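Local coordinates for protein xylulose kinase (Bifidobacterium adolescentis ATCC 15703, PDB 3I8B) that probably phosphorylates D-xylulose at the expense of ATP, giving D-xylulose 5-phosphate and ADP, as a member of the FGGY family of carbohydrate kinases, at residues L267-G272 with R467-V472; R4-G9 with L62-A67; L105-G110 with D121-G126; R129-V134 with Y308-A313; V289-G294 with I428-G433. All coordinates share one frame; numbering follows the deposited sequence.

Interaction 1 of 5, residues L267-G272 with R467-V472; sequences LLAPGG and RQAAWV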
# COMPACT_ATOMS: atom_id res chain seq x y z
N LEU A 267 -15.16 3.85 20.39
CA LEU A 267 -14.62 2.54 20.05
C LEU A 267 -13.50 2.68 19.03
O LEU A 267 -13.37 3.71 18.37
CB LEU A 267 -15.71 1.59 19.56
CG LEU A 267 -16.53 1.88 18.31
CD1 LEU A 267 -15.76 1.48 17.05
CD2 LEU A 267 -17.84 1.10 18.40
N LEU A 268 -12.69 1.64 18.91
CA LEU A 268 -11.62 1.65 17.93
C LEU A 268 -11.93 0.60 16.88
O LEU A 268 -12.20 -0.56 17.21
CB LEU A 268 -10.26 1.38 18.60
CG LEU A 268 -9.78 2.43 19.62
CD1 LEU A 268 -8.53 1.98 20.42
CD2 LEU A 268 -9.52 3.79 18.92
N ALA A 269 -11.94 1.03 15.63
CA ALA A 269 -12.08 0.12 14.50
C ALA A 269 -10.71 -0.48 14.17
O ALA A 269 -9.69 0.00 14.68
CB ALA A 269 -12.67 0.85 13.28
N PRO A 270 -10.67 -1.54 13.35
CA PRO A 270 -9.40 -2.26 13.19
C PRO A 270 -8.28 -1.42 12.55
O PRO A 270 -7.11 -1.73 12.78
CB PRO A 270 -9.78 -3.41 12.26
CG PRO A 270 -11.23 -3.66 12.57
CD PRO A 270 -11.80 -2.27 12.76
N GLY A 271 -8.63 -0.38 11.80
CA GLY A 271 -7.63 0.40 11.08
C GLY A 271 -7.17 -0.36 9.84
O GLY A 271 -7.80 -1.35 9.43
N GLY A 272 -6.08 0.09 9.22
CA GLY A 272 -5.57 -0.60 8.04
C GLY A 272 -4.41 0.08 7.35
O GLY A 272 -4.00 1.19 7.74
N ARG A 467 -14.88 5.77 7.23
CA ARG A 467 -15.91 4.86 6.73
C ARG A 467 -15.87 3.54 7.49
O ARG A 467 -16.90 2.94 7.79
CB ARG A 467 -15.77 4.62 5.22
CG ARG A 467 -17.00 4.00 4.57
CD ARG A 467 -16.87 3.81 3.04
NE ARG A 467 -18.08 3.18 2.51
CZ ARG A 467 -18.12 2.30 1.51
NH1 ARG A 467 -17.00 1.92 0.90
NH2 ARG A 467 -19.28 1.80 1.11
N GLN A 468 -14.67 3.11 7.84
CA GLN A 468 -14.54 1.85 8.55
C GLN A 468 -15.00 2.00 9.99
O GLN A 468 -15.63 1.09 10.55
CB GLN A 468 -13.10 1.33 8.50
CG GLN A 468 -12.89 0.00 9.25
CD GLN A 468 -11.42 -0.22 9.61
OE1 GLN A 468 -10.87 0.48 10.46
NE2 GLN A 468 -10.78 -1.19 8.96
N ALA A 469 -14.67 3.13 10.60
CA ALA A 469 -15.14 3.39 11.97
C ALA A 469 -16.67 3.50 12.00
O ALA A 469 -17.33 2.97 12.90
CB ALA A 469 -14.50 4.66 12.52
N ALA A 470 -17.24 4.18 11.01
CA ALA A 470 -18.71 4.26 10.90
C ALA A 470 -19.34 2.88 10.63
O ALA A 470 -20.40 2.54 11.17
CB ALA A 470 -19.11 5.26 9.84
N TRP A 471 -18.67 2.07 9.82
CA TRP A 471 -19.11 0.70 9.56
C TRP A 471 -19.18 -0.12 10.86
O TRP A 471 -20.21 -0.75 11.15
CB TRP A 471 -18.14 0.05 8.56
CG TRP A 471 -18.55 -1.31 8.02
CD1 TRP A 471 -19.75 -1.96 8.19
CD2 TRP A 471 -17.76 -2.14 7.16
NE1 TRP A 471 -19.73 -3.16 7.51
CE2 TRP A 471 -18.53 -3.29 6.87
CE3 TRP A 471 -16.48 -2.02 6.62
CZ2 TRP A 471 -18.04 -4.32 6.05
CZ3 TRP A 471 -15.99 -3.05 5.82
CH2 TRP A 471 -16.77 -4.18 5.54
N VAL A 472 -18.10 -0.12 11.63
CA VAL A 472 -18.05 -0.84 12.90
C VAL A 472 -19.11 -0.30 13.87
O VAL A 472 -19.86 -1.06 14.49
CB VAL A 472 -16.64 -0.75 13.56
CG1 VAL A 472 -16.66 -1.40 14.93
CG2 VAL A 472 -15.58 -1.40 12.66
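The side-chain amide of Q468 grips the backbone of G271 at both ends. Q468 OE1 accepts from G271 N at 2.7 Å, a short but bent bond (141° at the hydrogen), with the donor somewhat tilted from the plane of the side-chain carbonyl. Q468 NE2 donates to G271 O at 3.0 Å. This second bond is nearly straight, and G271 O lies in the plane of the amide, while NE2 sits above the carbonyl plane of G271. The two bonds fix the rotation of the amide. CG of Q468 is trans to the backbone N (chi1 180°) and the chain runs extended, which carries the amide off the helix to the N-H and C=O of G271. The methyl A269 CB lies beside the amide oxygen, 3.4 Å from Q468 OE1. Apolar contacts follow. A269 CB meets V472 CG2 at 3.7 Å. V472 divides its two methyls: CG2 also meets P270 CD at 3.9 Å, and CG1 meets L267 CD1 at 3.7 Å. A269 packs close to A469 as well. Further out, Q468 rests on M277 and L280 of helix 274-281, and A469 touches A67 of strand 65-72. Helix 460-474 thus lies against the edge strand 267-273 of the N-terminal sheet and beside the helix that begins at D274, the predicted proton acceptor. Its place is consistent with the interdomain connecting helices of the actin-like ATPase fold.

Interaction 2 of 5, residues R4-G9 with L62-A67; sequences RTLVAG and LDDVSA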
# COMPACT_ATOMS: atom_id res chain seq x y z
N ARG A 4 -25.71 14.62 17.03
CA ARG A 4 -25.17 14.12 15.77
C ARG A 4 -23.96 13.18 15.99
O ARG A 4 -23.00 13.52 16.68
CB ARG A 4 -24.76 15.25 14.84
CG ARG A 4 -23.65 14.82 13.90
CD ARG A 4 -23.75 15.46 12.56
NE ARG A 4 -23.06 16.73 12.54
CZ ARG A 4 -22.58 17.29 11.43
NH1 ARG A 4 -22.71 16.68 10.26
NH2 ARG A 4 -21.97 18.47 11.51
N THR A 5 -24.04 12.01 15.37
CA THR A 5 -23.01 10.97 15.54
C THR A 5 -21.82 11.21 14.62
O THR A 5 -21.97 11.33 13.41
CB THR A 5 -23.60 9.59 15.29
OG1 THR A 5 -24.81 9.46 16.05
CG2 THR A 5 -22.61 8.47 15.73
N LEU A 6 -20.64 11.30 15.22
CA LEU A 6 -19.42 11.60 14.50
C LEU A 6 -18.45 10.43 14.64
O LEU A 6 -18.44 9.74 15.66
CB LEU A 6 -18.77 12.85 15.10
CG LEU A 6 -19.51 14.19 14.96
CD1 LEU A 6 -18.70 15.32 15.62
CD2 LEU A 6 -19.76 14.51 13.48
N VAL A 7 -17.64 10.22 13.61
CA VAL A 7 -16.49 9.33 13.69
C VAL A 7 -15.25 10.12 13.27
O VAL A 7 -15.35 11.28 12.83
CB VAL A 7 -16.63 8.06 12.78
CG1 VAL A 7 -17.79 7.18 13.24
CG2 VAL A 7 -16.79 8.46 11.34
N ALA A 8 -14.09 9.50 13.41
CA ALA A 8 -12.85 10.16 13.02
C ALA A 8 -12.00 9.18 12.24
O ALA A 8 -11.80 8.04 12.66
CB ALA A 8 -12.11 10.66 14.24
N GLY A 9 -11.55 9.62 11.07
CA GLY A 9 -10.62 8.85 10.27
C GLY A 9 -9.26 9.49 10.43
O GLY A 9 -9.10 10.70 10.20
N LEU A 62 -11.56 15.39 19.90
CA LEU A 62 -12.37 14.24 19.55
C LEU A 62 -13.33 13.86 20.70
O LEU A 62 -13.77 12.72 20.79
CB LEU A 62 -11.46 13.04 19.25
CG LEU A 62 -10.31 13.25 18.27
CD1 LEU A 62 -9.39 12.03 18.20
CD2 LEU A 62 -10.87 13.58 16.90
N ASP A 63 -13.64 14.82 21.57
CA ASP A 63 -14.49 14.54 22.72
C ASP A 63 -15.89 14.10 22.30
O ASP A 63 -16.58 13.43 23.05
CB ASP A 63 -14.63 15.78 23.61
CG ASP A 63 -13.34 16.18 24.28
OD1 ASP A 63 -12.39 15.37 24.37
OD2 ASP A 63 -13.30 17.35 24.73
N ASP A 64 -16.31 14.51 21.10
CA ASP A 64 -17.64 14.18 20.60
C ASP A 64 -17.63 13.04 19.57
O ASP A 64 -18.58 12.89 18.80
CB ASP A 64 -18.30 15.42 20.00
CG ASP A 64 -17.45 16.09 18.91
OD1 ASP A 64 -16.31 15.62 18.65
OD2 ASP A 64 -17.91 17.09 18.33
N VAL A 65 -16.57 12.24 19.58
CA VAL A 65 -16.41 11.21 18.57
C VAL A 65 -16.69 9.81 19.13
O VAL A 65 -16.20 9.46 20.20
CB VAL A 65 -15.00 11.30 17.92
CG1 VAL A 65 -14.76 10.14 16.98
CG2 VAL A 65 -14.85 12.64 17.19
N SER A 66 -17.48 9.03 18.38
CA SER A 66 -18.00 7.72 18.80
C SER A 66 -17.21 6.49 18.30
O SER A 66 -17.32 5.40 18.86
CB SER A 66 -19.46 7.60 18.35
OG SER A 66 -20.29 8.47 19.09
N ALA A 67 -16.44 6.67 17.24
CA ALA A 67 -15.55 5.60 16.77
C ALA A 67 -14.43 6.22 15.97
O ALA A 67 -14.61 7.27 15.36
CB ALA A 67 -16.31 4.58 15.93
O HOH W 1 -20.52 10.98 18.06
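L6 reaches the carboxylate of D64 from one side, with its methyl CD1 lying over a face of the group, 3.3 Å from OD2. The carboxylate is held elsewhere by a salt bridge from D64 OD1 to R31. The peptide groups make the direct polar links. S66 N donates to L6 O at 3.0 Å. A8 N donates to A67 O at 3.0 Å. Between these strands and the turn sits one water. It accepts from L6 N at 2.9 Å, donates to D64 O at 2.8 Å and meets S66 OG at 2.7 Å. It bridges the strand start to the type I turn L62-V65. The first torsion of V65 (174°) swings CG1 away from the backbone N and lays this methyl against A8 CB at 3.8 Å. V7 CG1 meets A67 CB at 4.0 Å. A67 N is buried here without a polar partner, where the chain turns a corner at S66. The contact belongs to the mixed five-stranded sheet of the N-terminal, actin-like FGGY domain. Strand 6-12 pairs on with strand 16-23, and strand 65-72 with strand 267-273. Helix 460-474 covers V7 through A466 and L473, while L6 packs on V21 and V30 of strands 16-23 and 29-36.

Interaction 3 of 5, residues L105-G110 with D121-G126; sequences LIEKLG and DPIARG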
# COMPACT_ATOMS: atom_id res chain seq x y z
N LEU A 105 16.36 -13.56 2.01
CA LEU A 105 15.14 -14.31 2.34
C LEU A 105 14.71 -15.17 1.16
O LEU A 105 14.28 -16.31 1.34
CB LEU A 105 14.00 -13.35 2.72
CG LEU A 105 14.09 -12.73 4.10
CD1 LEU A 105 13.14 -11.54 4.23
CD2 LEU A 105 13.78 -13.78 5.15
N ILE A 106 14.80 -14.61 -0.03
CA ILE A 106 14.44 -15.33 -1.24
C ILE A 106 15.36 -16.55 -1.44
O ILE A 106 14.88 -17.67 -1.66
CB ILE A 106 14.46 -14.41 -2.49
CG1 ILE A 106 13.29 -13.42 -2.44
CG2 ILE A 106 14.39 -15.25 -3.77
CD1 ILE A 106 13.49 -12.21 -3.30
N GLU A 107 16.66 -16.32 -1.35
CA GLU A 107 17.64 -17.41 -1.50
C GLU A 107 17.43 -18.47 -0.42
O GLU A 107 17.52 -19.67 -0.68
CB GLU A 107 19.06 -16.86 -1.46
CG GLU A 107 19.46 -16.05 -2.70
CD GLU A 107 20.94 -15.63 -2.71
OE1 GLU A 107 21.65 -15.79 -1.69
OE2 GLU A 107 21.40 -15.11 -3.74
N LYS A 108 17.13 -18.03 0.80
CA LYS A 108 16.96 -18.95 1.92
C LYS A 108 15.77 -19.90 1.74
O LYS A 108 15.89 -21.11 1.99
CB LYS A 108 16.84 -18.20 3.24
CG LYS A 108 16.75 -19.09 4.46
CD LYS A 108 18.10 -19.72 4.80
CE LYS A 108 17.98 -20.57 6.07
NZ LYS A 108 19.28 -21.20 6.44
N LEU A 109 14.62 -19.35 1.32
CA LEU A 109 13.44 -20.18 1.05
C LEU A 109 13.56 -21.02 -0.23
O LEU A 109 12.95 -22.08 -0.34
CB LEU A 109 12.15 -19.35 0.98
CG LEU A 109 11.06 -19.46 2.06
CD1 LEU A 109 9.67 -19.08 1.48
CD2 LEU A 109 10.99 -20.85 2.68
N GLY A 110 14.32 -20.52 -1.20
CA GLY A 110 14.46 -21.23 -2.46
C GLY A 110 15.49 -22.35 -2.39
O GLY A 110 15.53 -23.22 -3.25
N ASP A 121 15.62 -23.04 -11.01
CA ASP A 121 16.37 -21.90 -10.51
C ASP A 121 15.96 -21.60 -9.06
O ASP A 121 14.78 -21.40 -8.77
CB ASP A 121 16.14 -20.68 -11.40
CG ASP A 121 16.83 -19.44 -10.87
OD1 ASP A 121 18.00 -19.55 -10.45
OD2 ASP A 121 16.21 -18.36 -10.88
N PRO A 122 16.95 -21.57 -8.14
CA PRO A 122 16.68 -21.38 -6.71
C PRO A 122 16.01 -20.03 -6.42
O PRO A 122 15.18 -19.94 -5.51
CB PRO A 122 18.07 -21.43 -6.07
CG PRO A 122 19.02 -21.89 -7.14
CD PRO A 122 18.39 -21.59 -8.45
N ILE A 123 16.35 -19.01 -7.19
CA ILE A 123 15.76 -17.68 -6.99
C ILE A 123 14.27 -17.66 -7.41
O ILE A 123 13.42 -17.22 -6.64
CB ILE A 123 16.54 -16.58 -7.74
CG1 ILE A 123 18.04 -16.66 -7.41
CG2 ILE A 123 15.99 -15.19 -7.40
CD1 ILE A 123 18.40 -16.27 -5.99
N ALA A 124 13.98 -18.14 -8.61
CA ALA A 124 12.60 -18.23 -9.08
C ALA A 124 11.80 -19.07 -8.10
O ALA A 124 10.62 -18.81 -7.85
CB ALA A 124 12.54 -18.84 -10.47
N ARG A 125 12.45 -20.11 -7.57
CA ARG A 125 11.79 -21.05 -6.68
C ARG A 125 11.51 -20.41 -5.32
O ARG A 125 10.45 -20.62 -4.73
CB ARG A 125 12.63 -22.32 -6.54
CG ARG A 125 12.02 -23.38 -5.65
CD ARG A 125 12.71 -24.72 -5.80
NE ARG A 125 14.07 -24.73 -5.27
CZ ARG A 125 15.16 -24.96 -6.01
NH1 ARG A 125 15.02 -25.18 -7.31
NH2 ARG A 125 16.37 -24.96 -5.46
N GLY A 126 12.46 -19.62 -4.83
CA GLY A 126 12.28 -18.93 -3.57
C GLY A 126 11.17 -17.90 -3.69
O GLY A 126 10.34 -17.79 -2.81
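R125 runs straight out at its first torsion (-179°) and bends at its third (69°), which brings the guanidinium to G110 O at the end of helix 99-110. There R125 NE donates to G110 O at 2.9 Å. The donor lies in the plane of that carbonyl, but the bond is bent and the oxygen is tilted from the guanidinium plane. R125 NH2 adds a weak bond to the same oxygen. P122 CA lies against one face of the guanidinium, offset toward the rim. Two glycines bring the backbones together: G110 CA and G126 CA are 3.4 Å apart. Each donates a CA-H...O contact to the other helix, G126 CA to I106 O at 3.5 Å and G110 CA to P122 O at 3.4 Å. On the flank, I106 CG2 meets I123 CG2 at 4.0 Å, the two side chains crossing at about a right angle. E107 CG lies 3.5 Å from I123 CD1, alongside it. D121 is the N-cap of helix 122-134, its OD2 accepting from A124 N. This is a near-perpendicular helix crossing of the N-terminal FGGY domain, made close by G110 and G126. The axes of the short segments pass 7.3 Å apart at 94°. Beyond it, W130 bonds L105 O, and L105 packs on M219 and V220 of helix 214-225.

Interaction 4 of 5, residues R129-V134 with Y308-A313; sequences RWVKAV and YDLTGA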
# COMPACT_ATOMS: atom_id res chain seq x y z
N ARG A 129 7.86 -19.69 -3.59
CA ARG A 129 7.54 -20.20 -2.25
C ARG A 129 7.07 -19.09 -1.30
O ARG A 129 6.22 -19.33 -0.43
CB ARG A 129 8.74 -20.95 -1.67
CG ARG A 129 8.92 -22.37 -2.23
CD ARG A 129 10.31 -22.94 -1.89
NE ARG A 129 10.45 -24.32 -2.37
CZ ARG A 129 11.60 -25.00 -2.38
NH1 ARG A 129 12.72 -24.44 -1.95
NH2 ARG A 129 11.61 -26.25 -2.83
N TRP A 130 7.63 -17.90 -1.46
CA TRP A 130 7.18 -16.74 -0.68
C TRP A 130 5.75 -16.35 -1.06
O TRP A 130 4.90 -16.13 -0.19
CB TRP A 130 8.13 -15.54 -0.84
CG TRP A 130 9.31 -15.62 0.06
CD1 TRP A 130 10.60 -15.95 -0.29
CD2 TRP A 130 9.32 -15.39 1.47
NE1 TRP A 130 11.41 -15.93 0.83
CE2 TRP A 130 10.64 -15.60 1.92
CE3 TRP A 130 8.34 -15.02 2.40
CZ2 TRP A 130 11.01 -15.45 3.26
CZ3 TRP A 130 8.71 -14.88 3.74
CH2 TRP A 130 10.03 -15.10 4.15
N VAL A 131 5.50 -16.25 -2.35
CA VAL A 131 4.17 -15.91 -2.83
C VAL A 131 3.10 -16.89 -2.30
O VAL A 131 2.06 -16.47 -1.76
CB VAL A 131 4.15 -15.80 -4.38
CG1 VAL A 131 2.72 -15.67 -4.93
CG2 VAL A 131 5.00 -14.61 -4.80
N LYS A 132 3.38 -18.19 -2.41
CA LYS A 132 2.46 -19.21 -1.89
C LYS A 132 2.33 -19.19 -0.36
O LYS A 132 1.25 -19.44 0.17
CB LYS A 132 2.85 -20.62 -2.39
CG LYS A 132 2.69 -20.81 -3.90
CD LYS A 132 3.10 -22.22 -4.37
CE LYS A 132 4.51 -22.57 -3.88
NZ LYS A 132 5.32 -23.56 -4.72
N ALA A 133 3.42 -18.87 0.34
CA ALA A 133 3.41 -18.83 1.80
C ALA A 133 2.59 -17.67 2.39
O ALA A 133 1.79 -17.87 3.31
CB ALA A 133 4.86 -18.78 2.34
N VAL A 134 2.80 -16.46 1.87
CA VAL A 134 2.19 -15.26 2.47
C VAL A 134 1.65 -14.25 1.46
O VAL A 134 1.20 -13.17 1.85
CB VAL A 134 3.19 -14.51 3.38
CG1 VAL A 134 3.61 -15.36 4.57
CG2 VAL A 134 4.39 -14.03 2.59
N TYR A 308 -2.12 -14.84 -6.49
CA TYR A 308 -0.76 -15.36 -6.38
C TYR A 308 0.06 -15.15 -7.65
O TYR A 308 0.02 -15.96 -8.56
CB TYR A 308 -0.81 -16.86 -6.04
CG TYR A 308 -1.42 -17.17 -4.69
CD1 TYR A 308 -0.68 -17.03 -3.53
CD2 TYR A 308 -2.73 -17.63 -4.58
CE1 TYR A 308 -1.23 -17.30 -2.30
CE2 TYR A 308 -3.29 -17.92 -3.34
CZ TYR A 308 -2.53 -17.75 -2.21
OH TYR A 308 -3.05 -18.04 -0.97
N ASP A 309 0.79 -14.04 -7.72
CA ASP A 309 1.72 -13.83 -8.83
C ASP A 309 3.06 -14.53 -8.53
O ASP A 309 3.93 -13.95 -7.89
CB ASP A 309 1.93 -12.33 -9.07
CG ASP A 309 3.02 -12.05 -10.10
OD1 ASP A 309 3.45 -13.01 -10.78
OD2 ASP A 309 3.44 -10.88 -10.21
N LEU A 310 3.21 -15.77 -9.00
CA LEU A 310 4.38 -16.59 -8.70
C LEU A 310 5.68 -15.92 -9.13
O LEU A 310 6.78 -16.31 -8.72
CB LEU A 310 4.26 -17.97 -9.37
CG LEU A 310 3.00 -18.75 -8.97
CD1 LEU A 310 3.00 -20.16 -9.57
CD2 LEU A 310 2.86 -18.79 -7.45
N THR A 311 5.52 -14.91 -9.96
CA THR A 311 6.60 -14.08 -10.47
C THR A 311 7.15 -13.12 -9.41
O THR A 311 8.32 -12.73 -9.47
CB THR A 311 6.04 -13.28 -11.66
OG1 THR A 311 6.53 -13.82 -12.88
CG2 THR A 311 6.38 -11.82 -11.54
N GLY A 312 6.31 -12.73 -8.46
CA GLY A 312 6.72 -11.84 -7.39
C GLY A 312 6.70 -10.37 -7.78
O GLY A 312 7.37 -9.55 -7.14
N ALA A 313 5.95 -10.03 -8.82
CA ALA A 313 5.76 -8.63 -9.19
C ALA A 313 4.57 -8.06 -8.42
O ALA A 313 4.68 -7.06 -7.70
CB ALA A 313 5.52 -8.50 -10.69
O HOH W 2 -1.27 -18.56 1.06
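Apolar contacts centre on V131. Its CG1 faces Y308 CB at 3.9 Å and L310 CD2 at 4.0 Å. L310 CD2 also touches K132 CG at 4.1 Å, so this methyl rests against both V131 and K132. Methyl-to-carbonyl van der Waals contacts come next. Both methyls of V131 face D309 O, with CG2 the nearer at 3.3 Å. V131 CG2 also reaches G312 CA. The aromatic ring of Y308 is met at its edge. V131 O lies in the ring plane, 3.3 Å from Y308 CD1, a contact of C-H and carbonyl rather than of a ring face. The contact joins helix 122-134, in the N-terminal half of the FGGY kinase, to the loop between strands 297-301 and 315-318, in the C-terminal half. It is thus a small bridge between the two halves. Polar links across it run through a water. That water donates to K132 O at 2.8 Å and accepts from Y308 OH at 2.7 Å. Within the loop, D309 to G312 forms a type I turn, with G312 at positive phi. D309 OD2 accepts from A313 N at 3.0 Å and also from V314 N, which ties the loop down behind the turn.

Interaction 5 of 5, residues V289-G294 with I428-G433; sequences VSISLG and ILLIGG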
# COMPACT_ATOMS: atom_id res chain seq x y z
N VAL A 289 -10.51 -1.51 -9.97
CA VAL A 289 -9.10 -1.25 -9.79
C VAL A 289 -8.90 0.25 -9.75
O VAL A 289 -9.65 1.01 -10.39
CB VAL A 289 -8.25 -1.87 -10.91
CG1 VAL A 289 -8.51 -1.15 -12.22
CG2 VAL A 289 -6.77 -1.80 -10.53
N SER A 290 -7.92 0.69 -8.98
CA SER A 290 -7.52 2.08 -8.99
C SER A 290 -6.11 2.16 -9.54
O SER A 290 -5.27 1.31 -9.23
CB SER A 290 -7.56 2.66 -7.58
OG SER A 290 -6.50 2.16 -6.79
N ILE A 291 -5.86 3.18 -10.35
CA ILE A 291 -4.51 3.48 -10.79
C ILE A 291 -4.09 4.80 -10.19
O ILE A 291 -4.63 5.86 -10.52
CB ILE A 291 -4.44 3.58 -12.32
CG1 ILE A 291 -4.62 2.20 -12.94
CG2 ILE A 291 -3.12 4.21 -12.74
CD1 ILE A 291 -5.13 2.22 -14.36
N SER A 292 -3.13 4.75 -9.27
CA SER A 292 -2.60 5.96 -8.70
C SER A 292 -1.33 6.30 -9.47
O SER A 292 -0.34 5.56 -9.41
CB SER A 292 -2.30 5.76 -7.22
OG SER A 292 -2.12 7.00 -6.57
N LEU A 293 -1.37 7.40 -10.20
CA LEU A 293 -0.29 7.75 -11.10
C LEU A 293 0.45 8.98 -10.61
O LEU A 293 0.06 10.10 -10.91
CB LEU A 293 -0.85 8.00 -12.50
CG LEU A 293 0.04 7.83 -13.73
CD1 LEU A 293 0.73 6.46 -13.74
CD2 LEU A 293 -0.82 8.01 -14.97
N GLY A 294 1.50 8.77 -9.83
CA GLY A 294 2.44 9.83 -9.50
C GLY A 294 3.65 9.62 -10.41
O GLY A 294 3.50 9.03 -11.49
N ILE A 428 -12.40 1.04 -13.79
CA ILE A 428 -11.10 1.65 -13.52
C ILE A 428 -11.27 3.04 -12.93
O ILE A 428 -11.98 3.88 -13.50
CB ILE A 428 -10.29 1.84 -14.82
CG1 ILE A 428 -10.25 0.54 -15.63
CG2 ILE A 428 -8.87 2.36 -14.52
CD1 ILE A 428 -9.55 0.70 -16.98
N LEU A 429 -10.61 3.30 -11.80
CA LEU A 429 -10.55 4.63 -11.23
C LEU A 429 -9.14 5.16 -11.42
O LEU A 429 -8.17 4.42 -11.23
CB LEU A 429 -10.90 4.62 -9.74
CG LEU A 429 -12.37 4.38 -9.39
CD1 LEU A 429 -12.81 3.00 -9.83
CD2 LEU A 429 -12.61 4.57 -7.89
N LEU A 430 -9.02 6.42 -11.81
CA LEU A 430 -7.72 7.03 -12.04
C LEU A 430 -7.53 8.19 -11.08
O LEU A 430 -8.28 9.17 -11.11
CB LEU A 430 -7.60 7.51 -13.48
CG LEU A 430 -6.33 8.29 -13.81
CD1 LEU A 430 -5.09 7.39 -13.71
CD2 LEU A 430 -6.43 8.92 -15.20
N ILE A 431 -6.51 8.08 -10.23
CA ILE A 431 -6.22 9.09 -9.22
C ILE A 431 -4.76 9.48 -9.26
O ILE A 431 -3.99 8.99 -10.10
CB ILE A 431 -6.53 8.57 -7.81
CG1 ILE A 431 -5.79 7.25 -7.57
CG2 ILE A 431 -8.04 8.41 -7.62
CD1 ILE A 431 -6.09 6.59 -6.22
N GLY A 432 -4.37 10.35 -8.33
CA GLY A 432 -3.01 10.85 -8.28
C GLY A 432 -2.77 12.00 -9.25
O GLY A 432 -3.65 12.34 -10.04
N GLY A 433 -1.58 12.58 -9.18
CA GLY A 433 -1.19 13.70 -10.02
C GLY A 433 -1.37 13.46 -11.51
O GLY A 433 -1.83 14.34 -12.23
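Strands 288-293 and 427-431 are parallel neighbours in the sheet of the C-terminal half, and V289 to S292 pair there with I428 to I431. The axes of the short segments come within 4.7 Å, with a 20° angle between directions. Four backbone bonds stitch them. L429 N donates to V289 O at 2.9 Å and I291 N to L429 O at 2.8 Å. I431 N then donates to I291 O at 2.9 Å, and L293 N to I431 O. All are nearly straight at the hydrogen. One face carries V289, I291, I428 and L430. There I291 CD1 meets I428 CG2 at 3.7 Å, side by side and pointing the same way. I291 CG2 meets L430 CD1 at 3.9 Å. Helices 396-420 and 438-448 cover this face, with L415 and L448 on I291 and I428. This is the layered helix-on-sheet build of the actin-like ATPase fold. The other face carries S290, S292, L429 and I431. On it S292 CB packs on I431 CG1 at 3.8 Å; CG1 of I431 lies between the backbone N and carbonyl carbon (chi1 54°), which turns it to the neighbouring strand. S292 lies about 10 Å from D274, the predicted proton acceptor, side chain to side chain. After I431 the chain enters glycines G432 and G433, the first with positive phi. This glycine-rich turn after the strand is consistent with the adenosine-binding motif of the family, and L293 bonds onward to G434.

In the fold
Interactions 1 and 2 touch and share the N-terminal sheet, through neighbouring strands 65-72 and 267-273; their centres are about 11 Å apart. The centres of interactions 3 and 4 are also about 11 Å apart, and both use helix 122-134. Interactions 2 and 3 lie on opposite sides of the chain's centre, centres about 48 Å apart. Interaction 5 belongs to the C-terminal sheet, its centre about 24 Å from those of 1 and 4. Along the chain, 2 and 3 close early, 4 crosses 1 and 5, and the span of 1 encloses that of 5. Interaction 1 brings a helix of C-terminal sequence back onto the N-terminal sheet. Interaction 4 joins helix 122-134 to a loop of the C-terminal half.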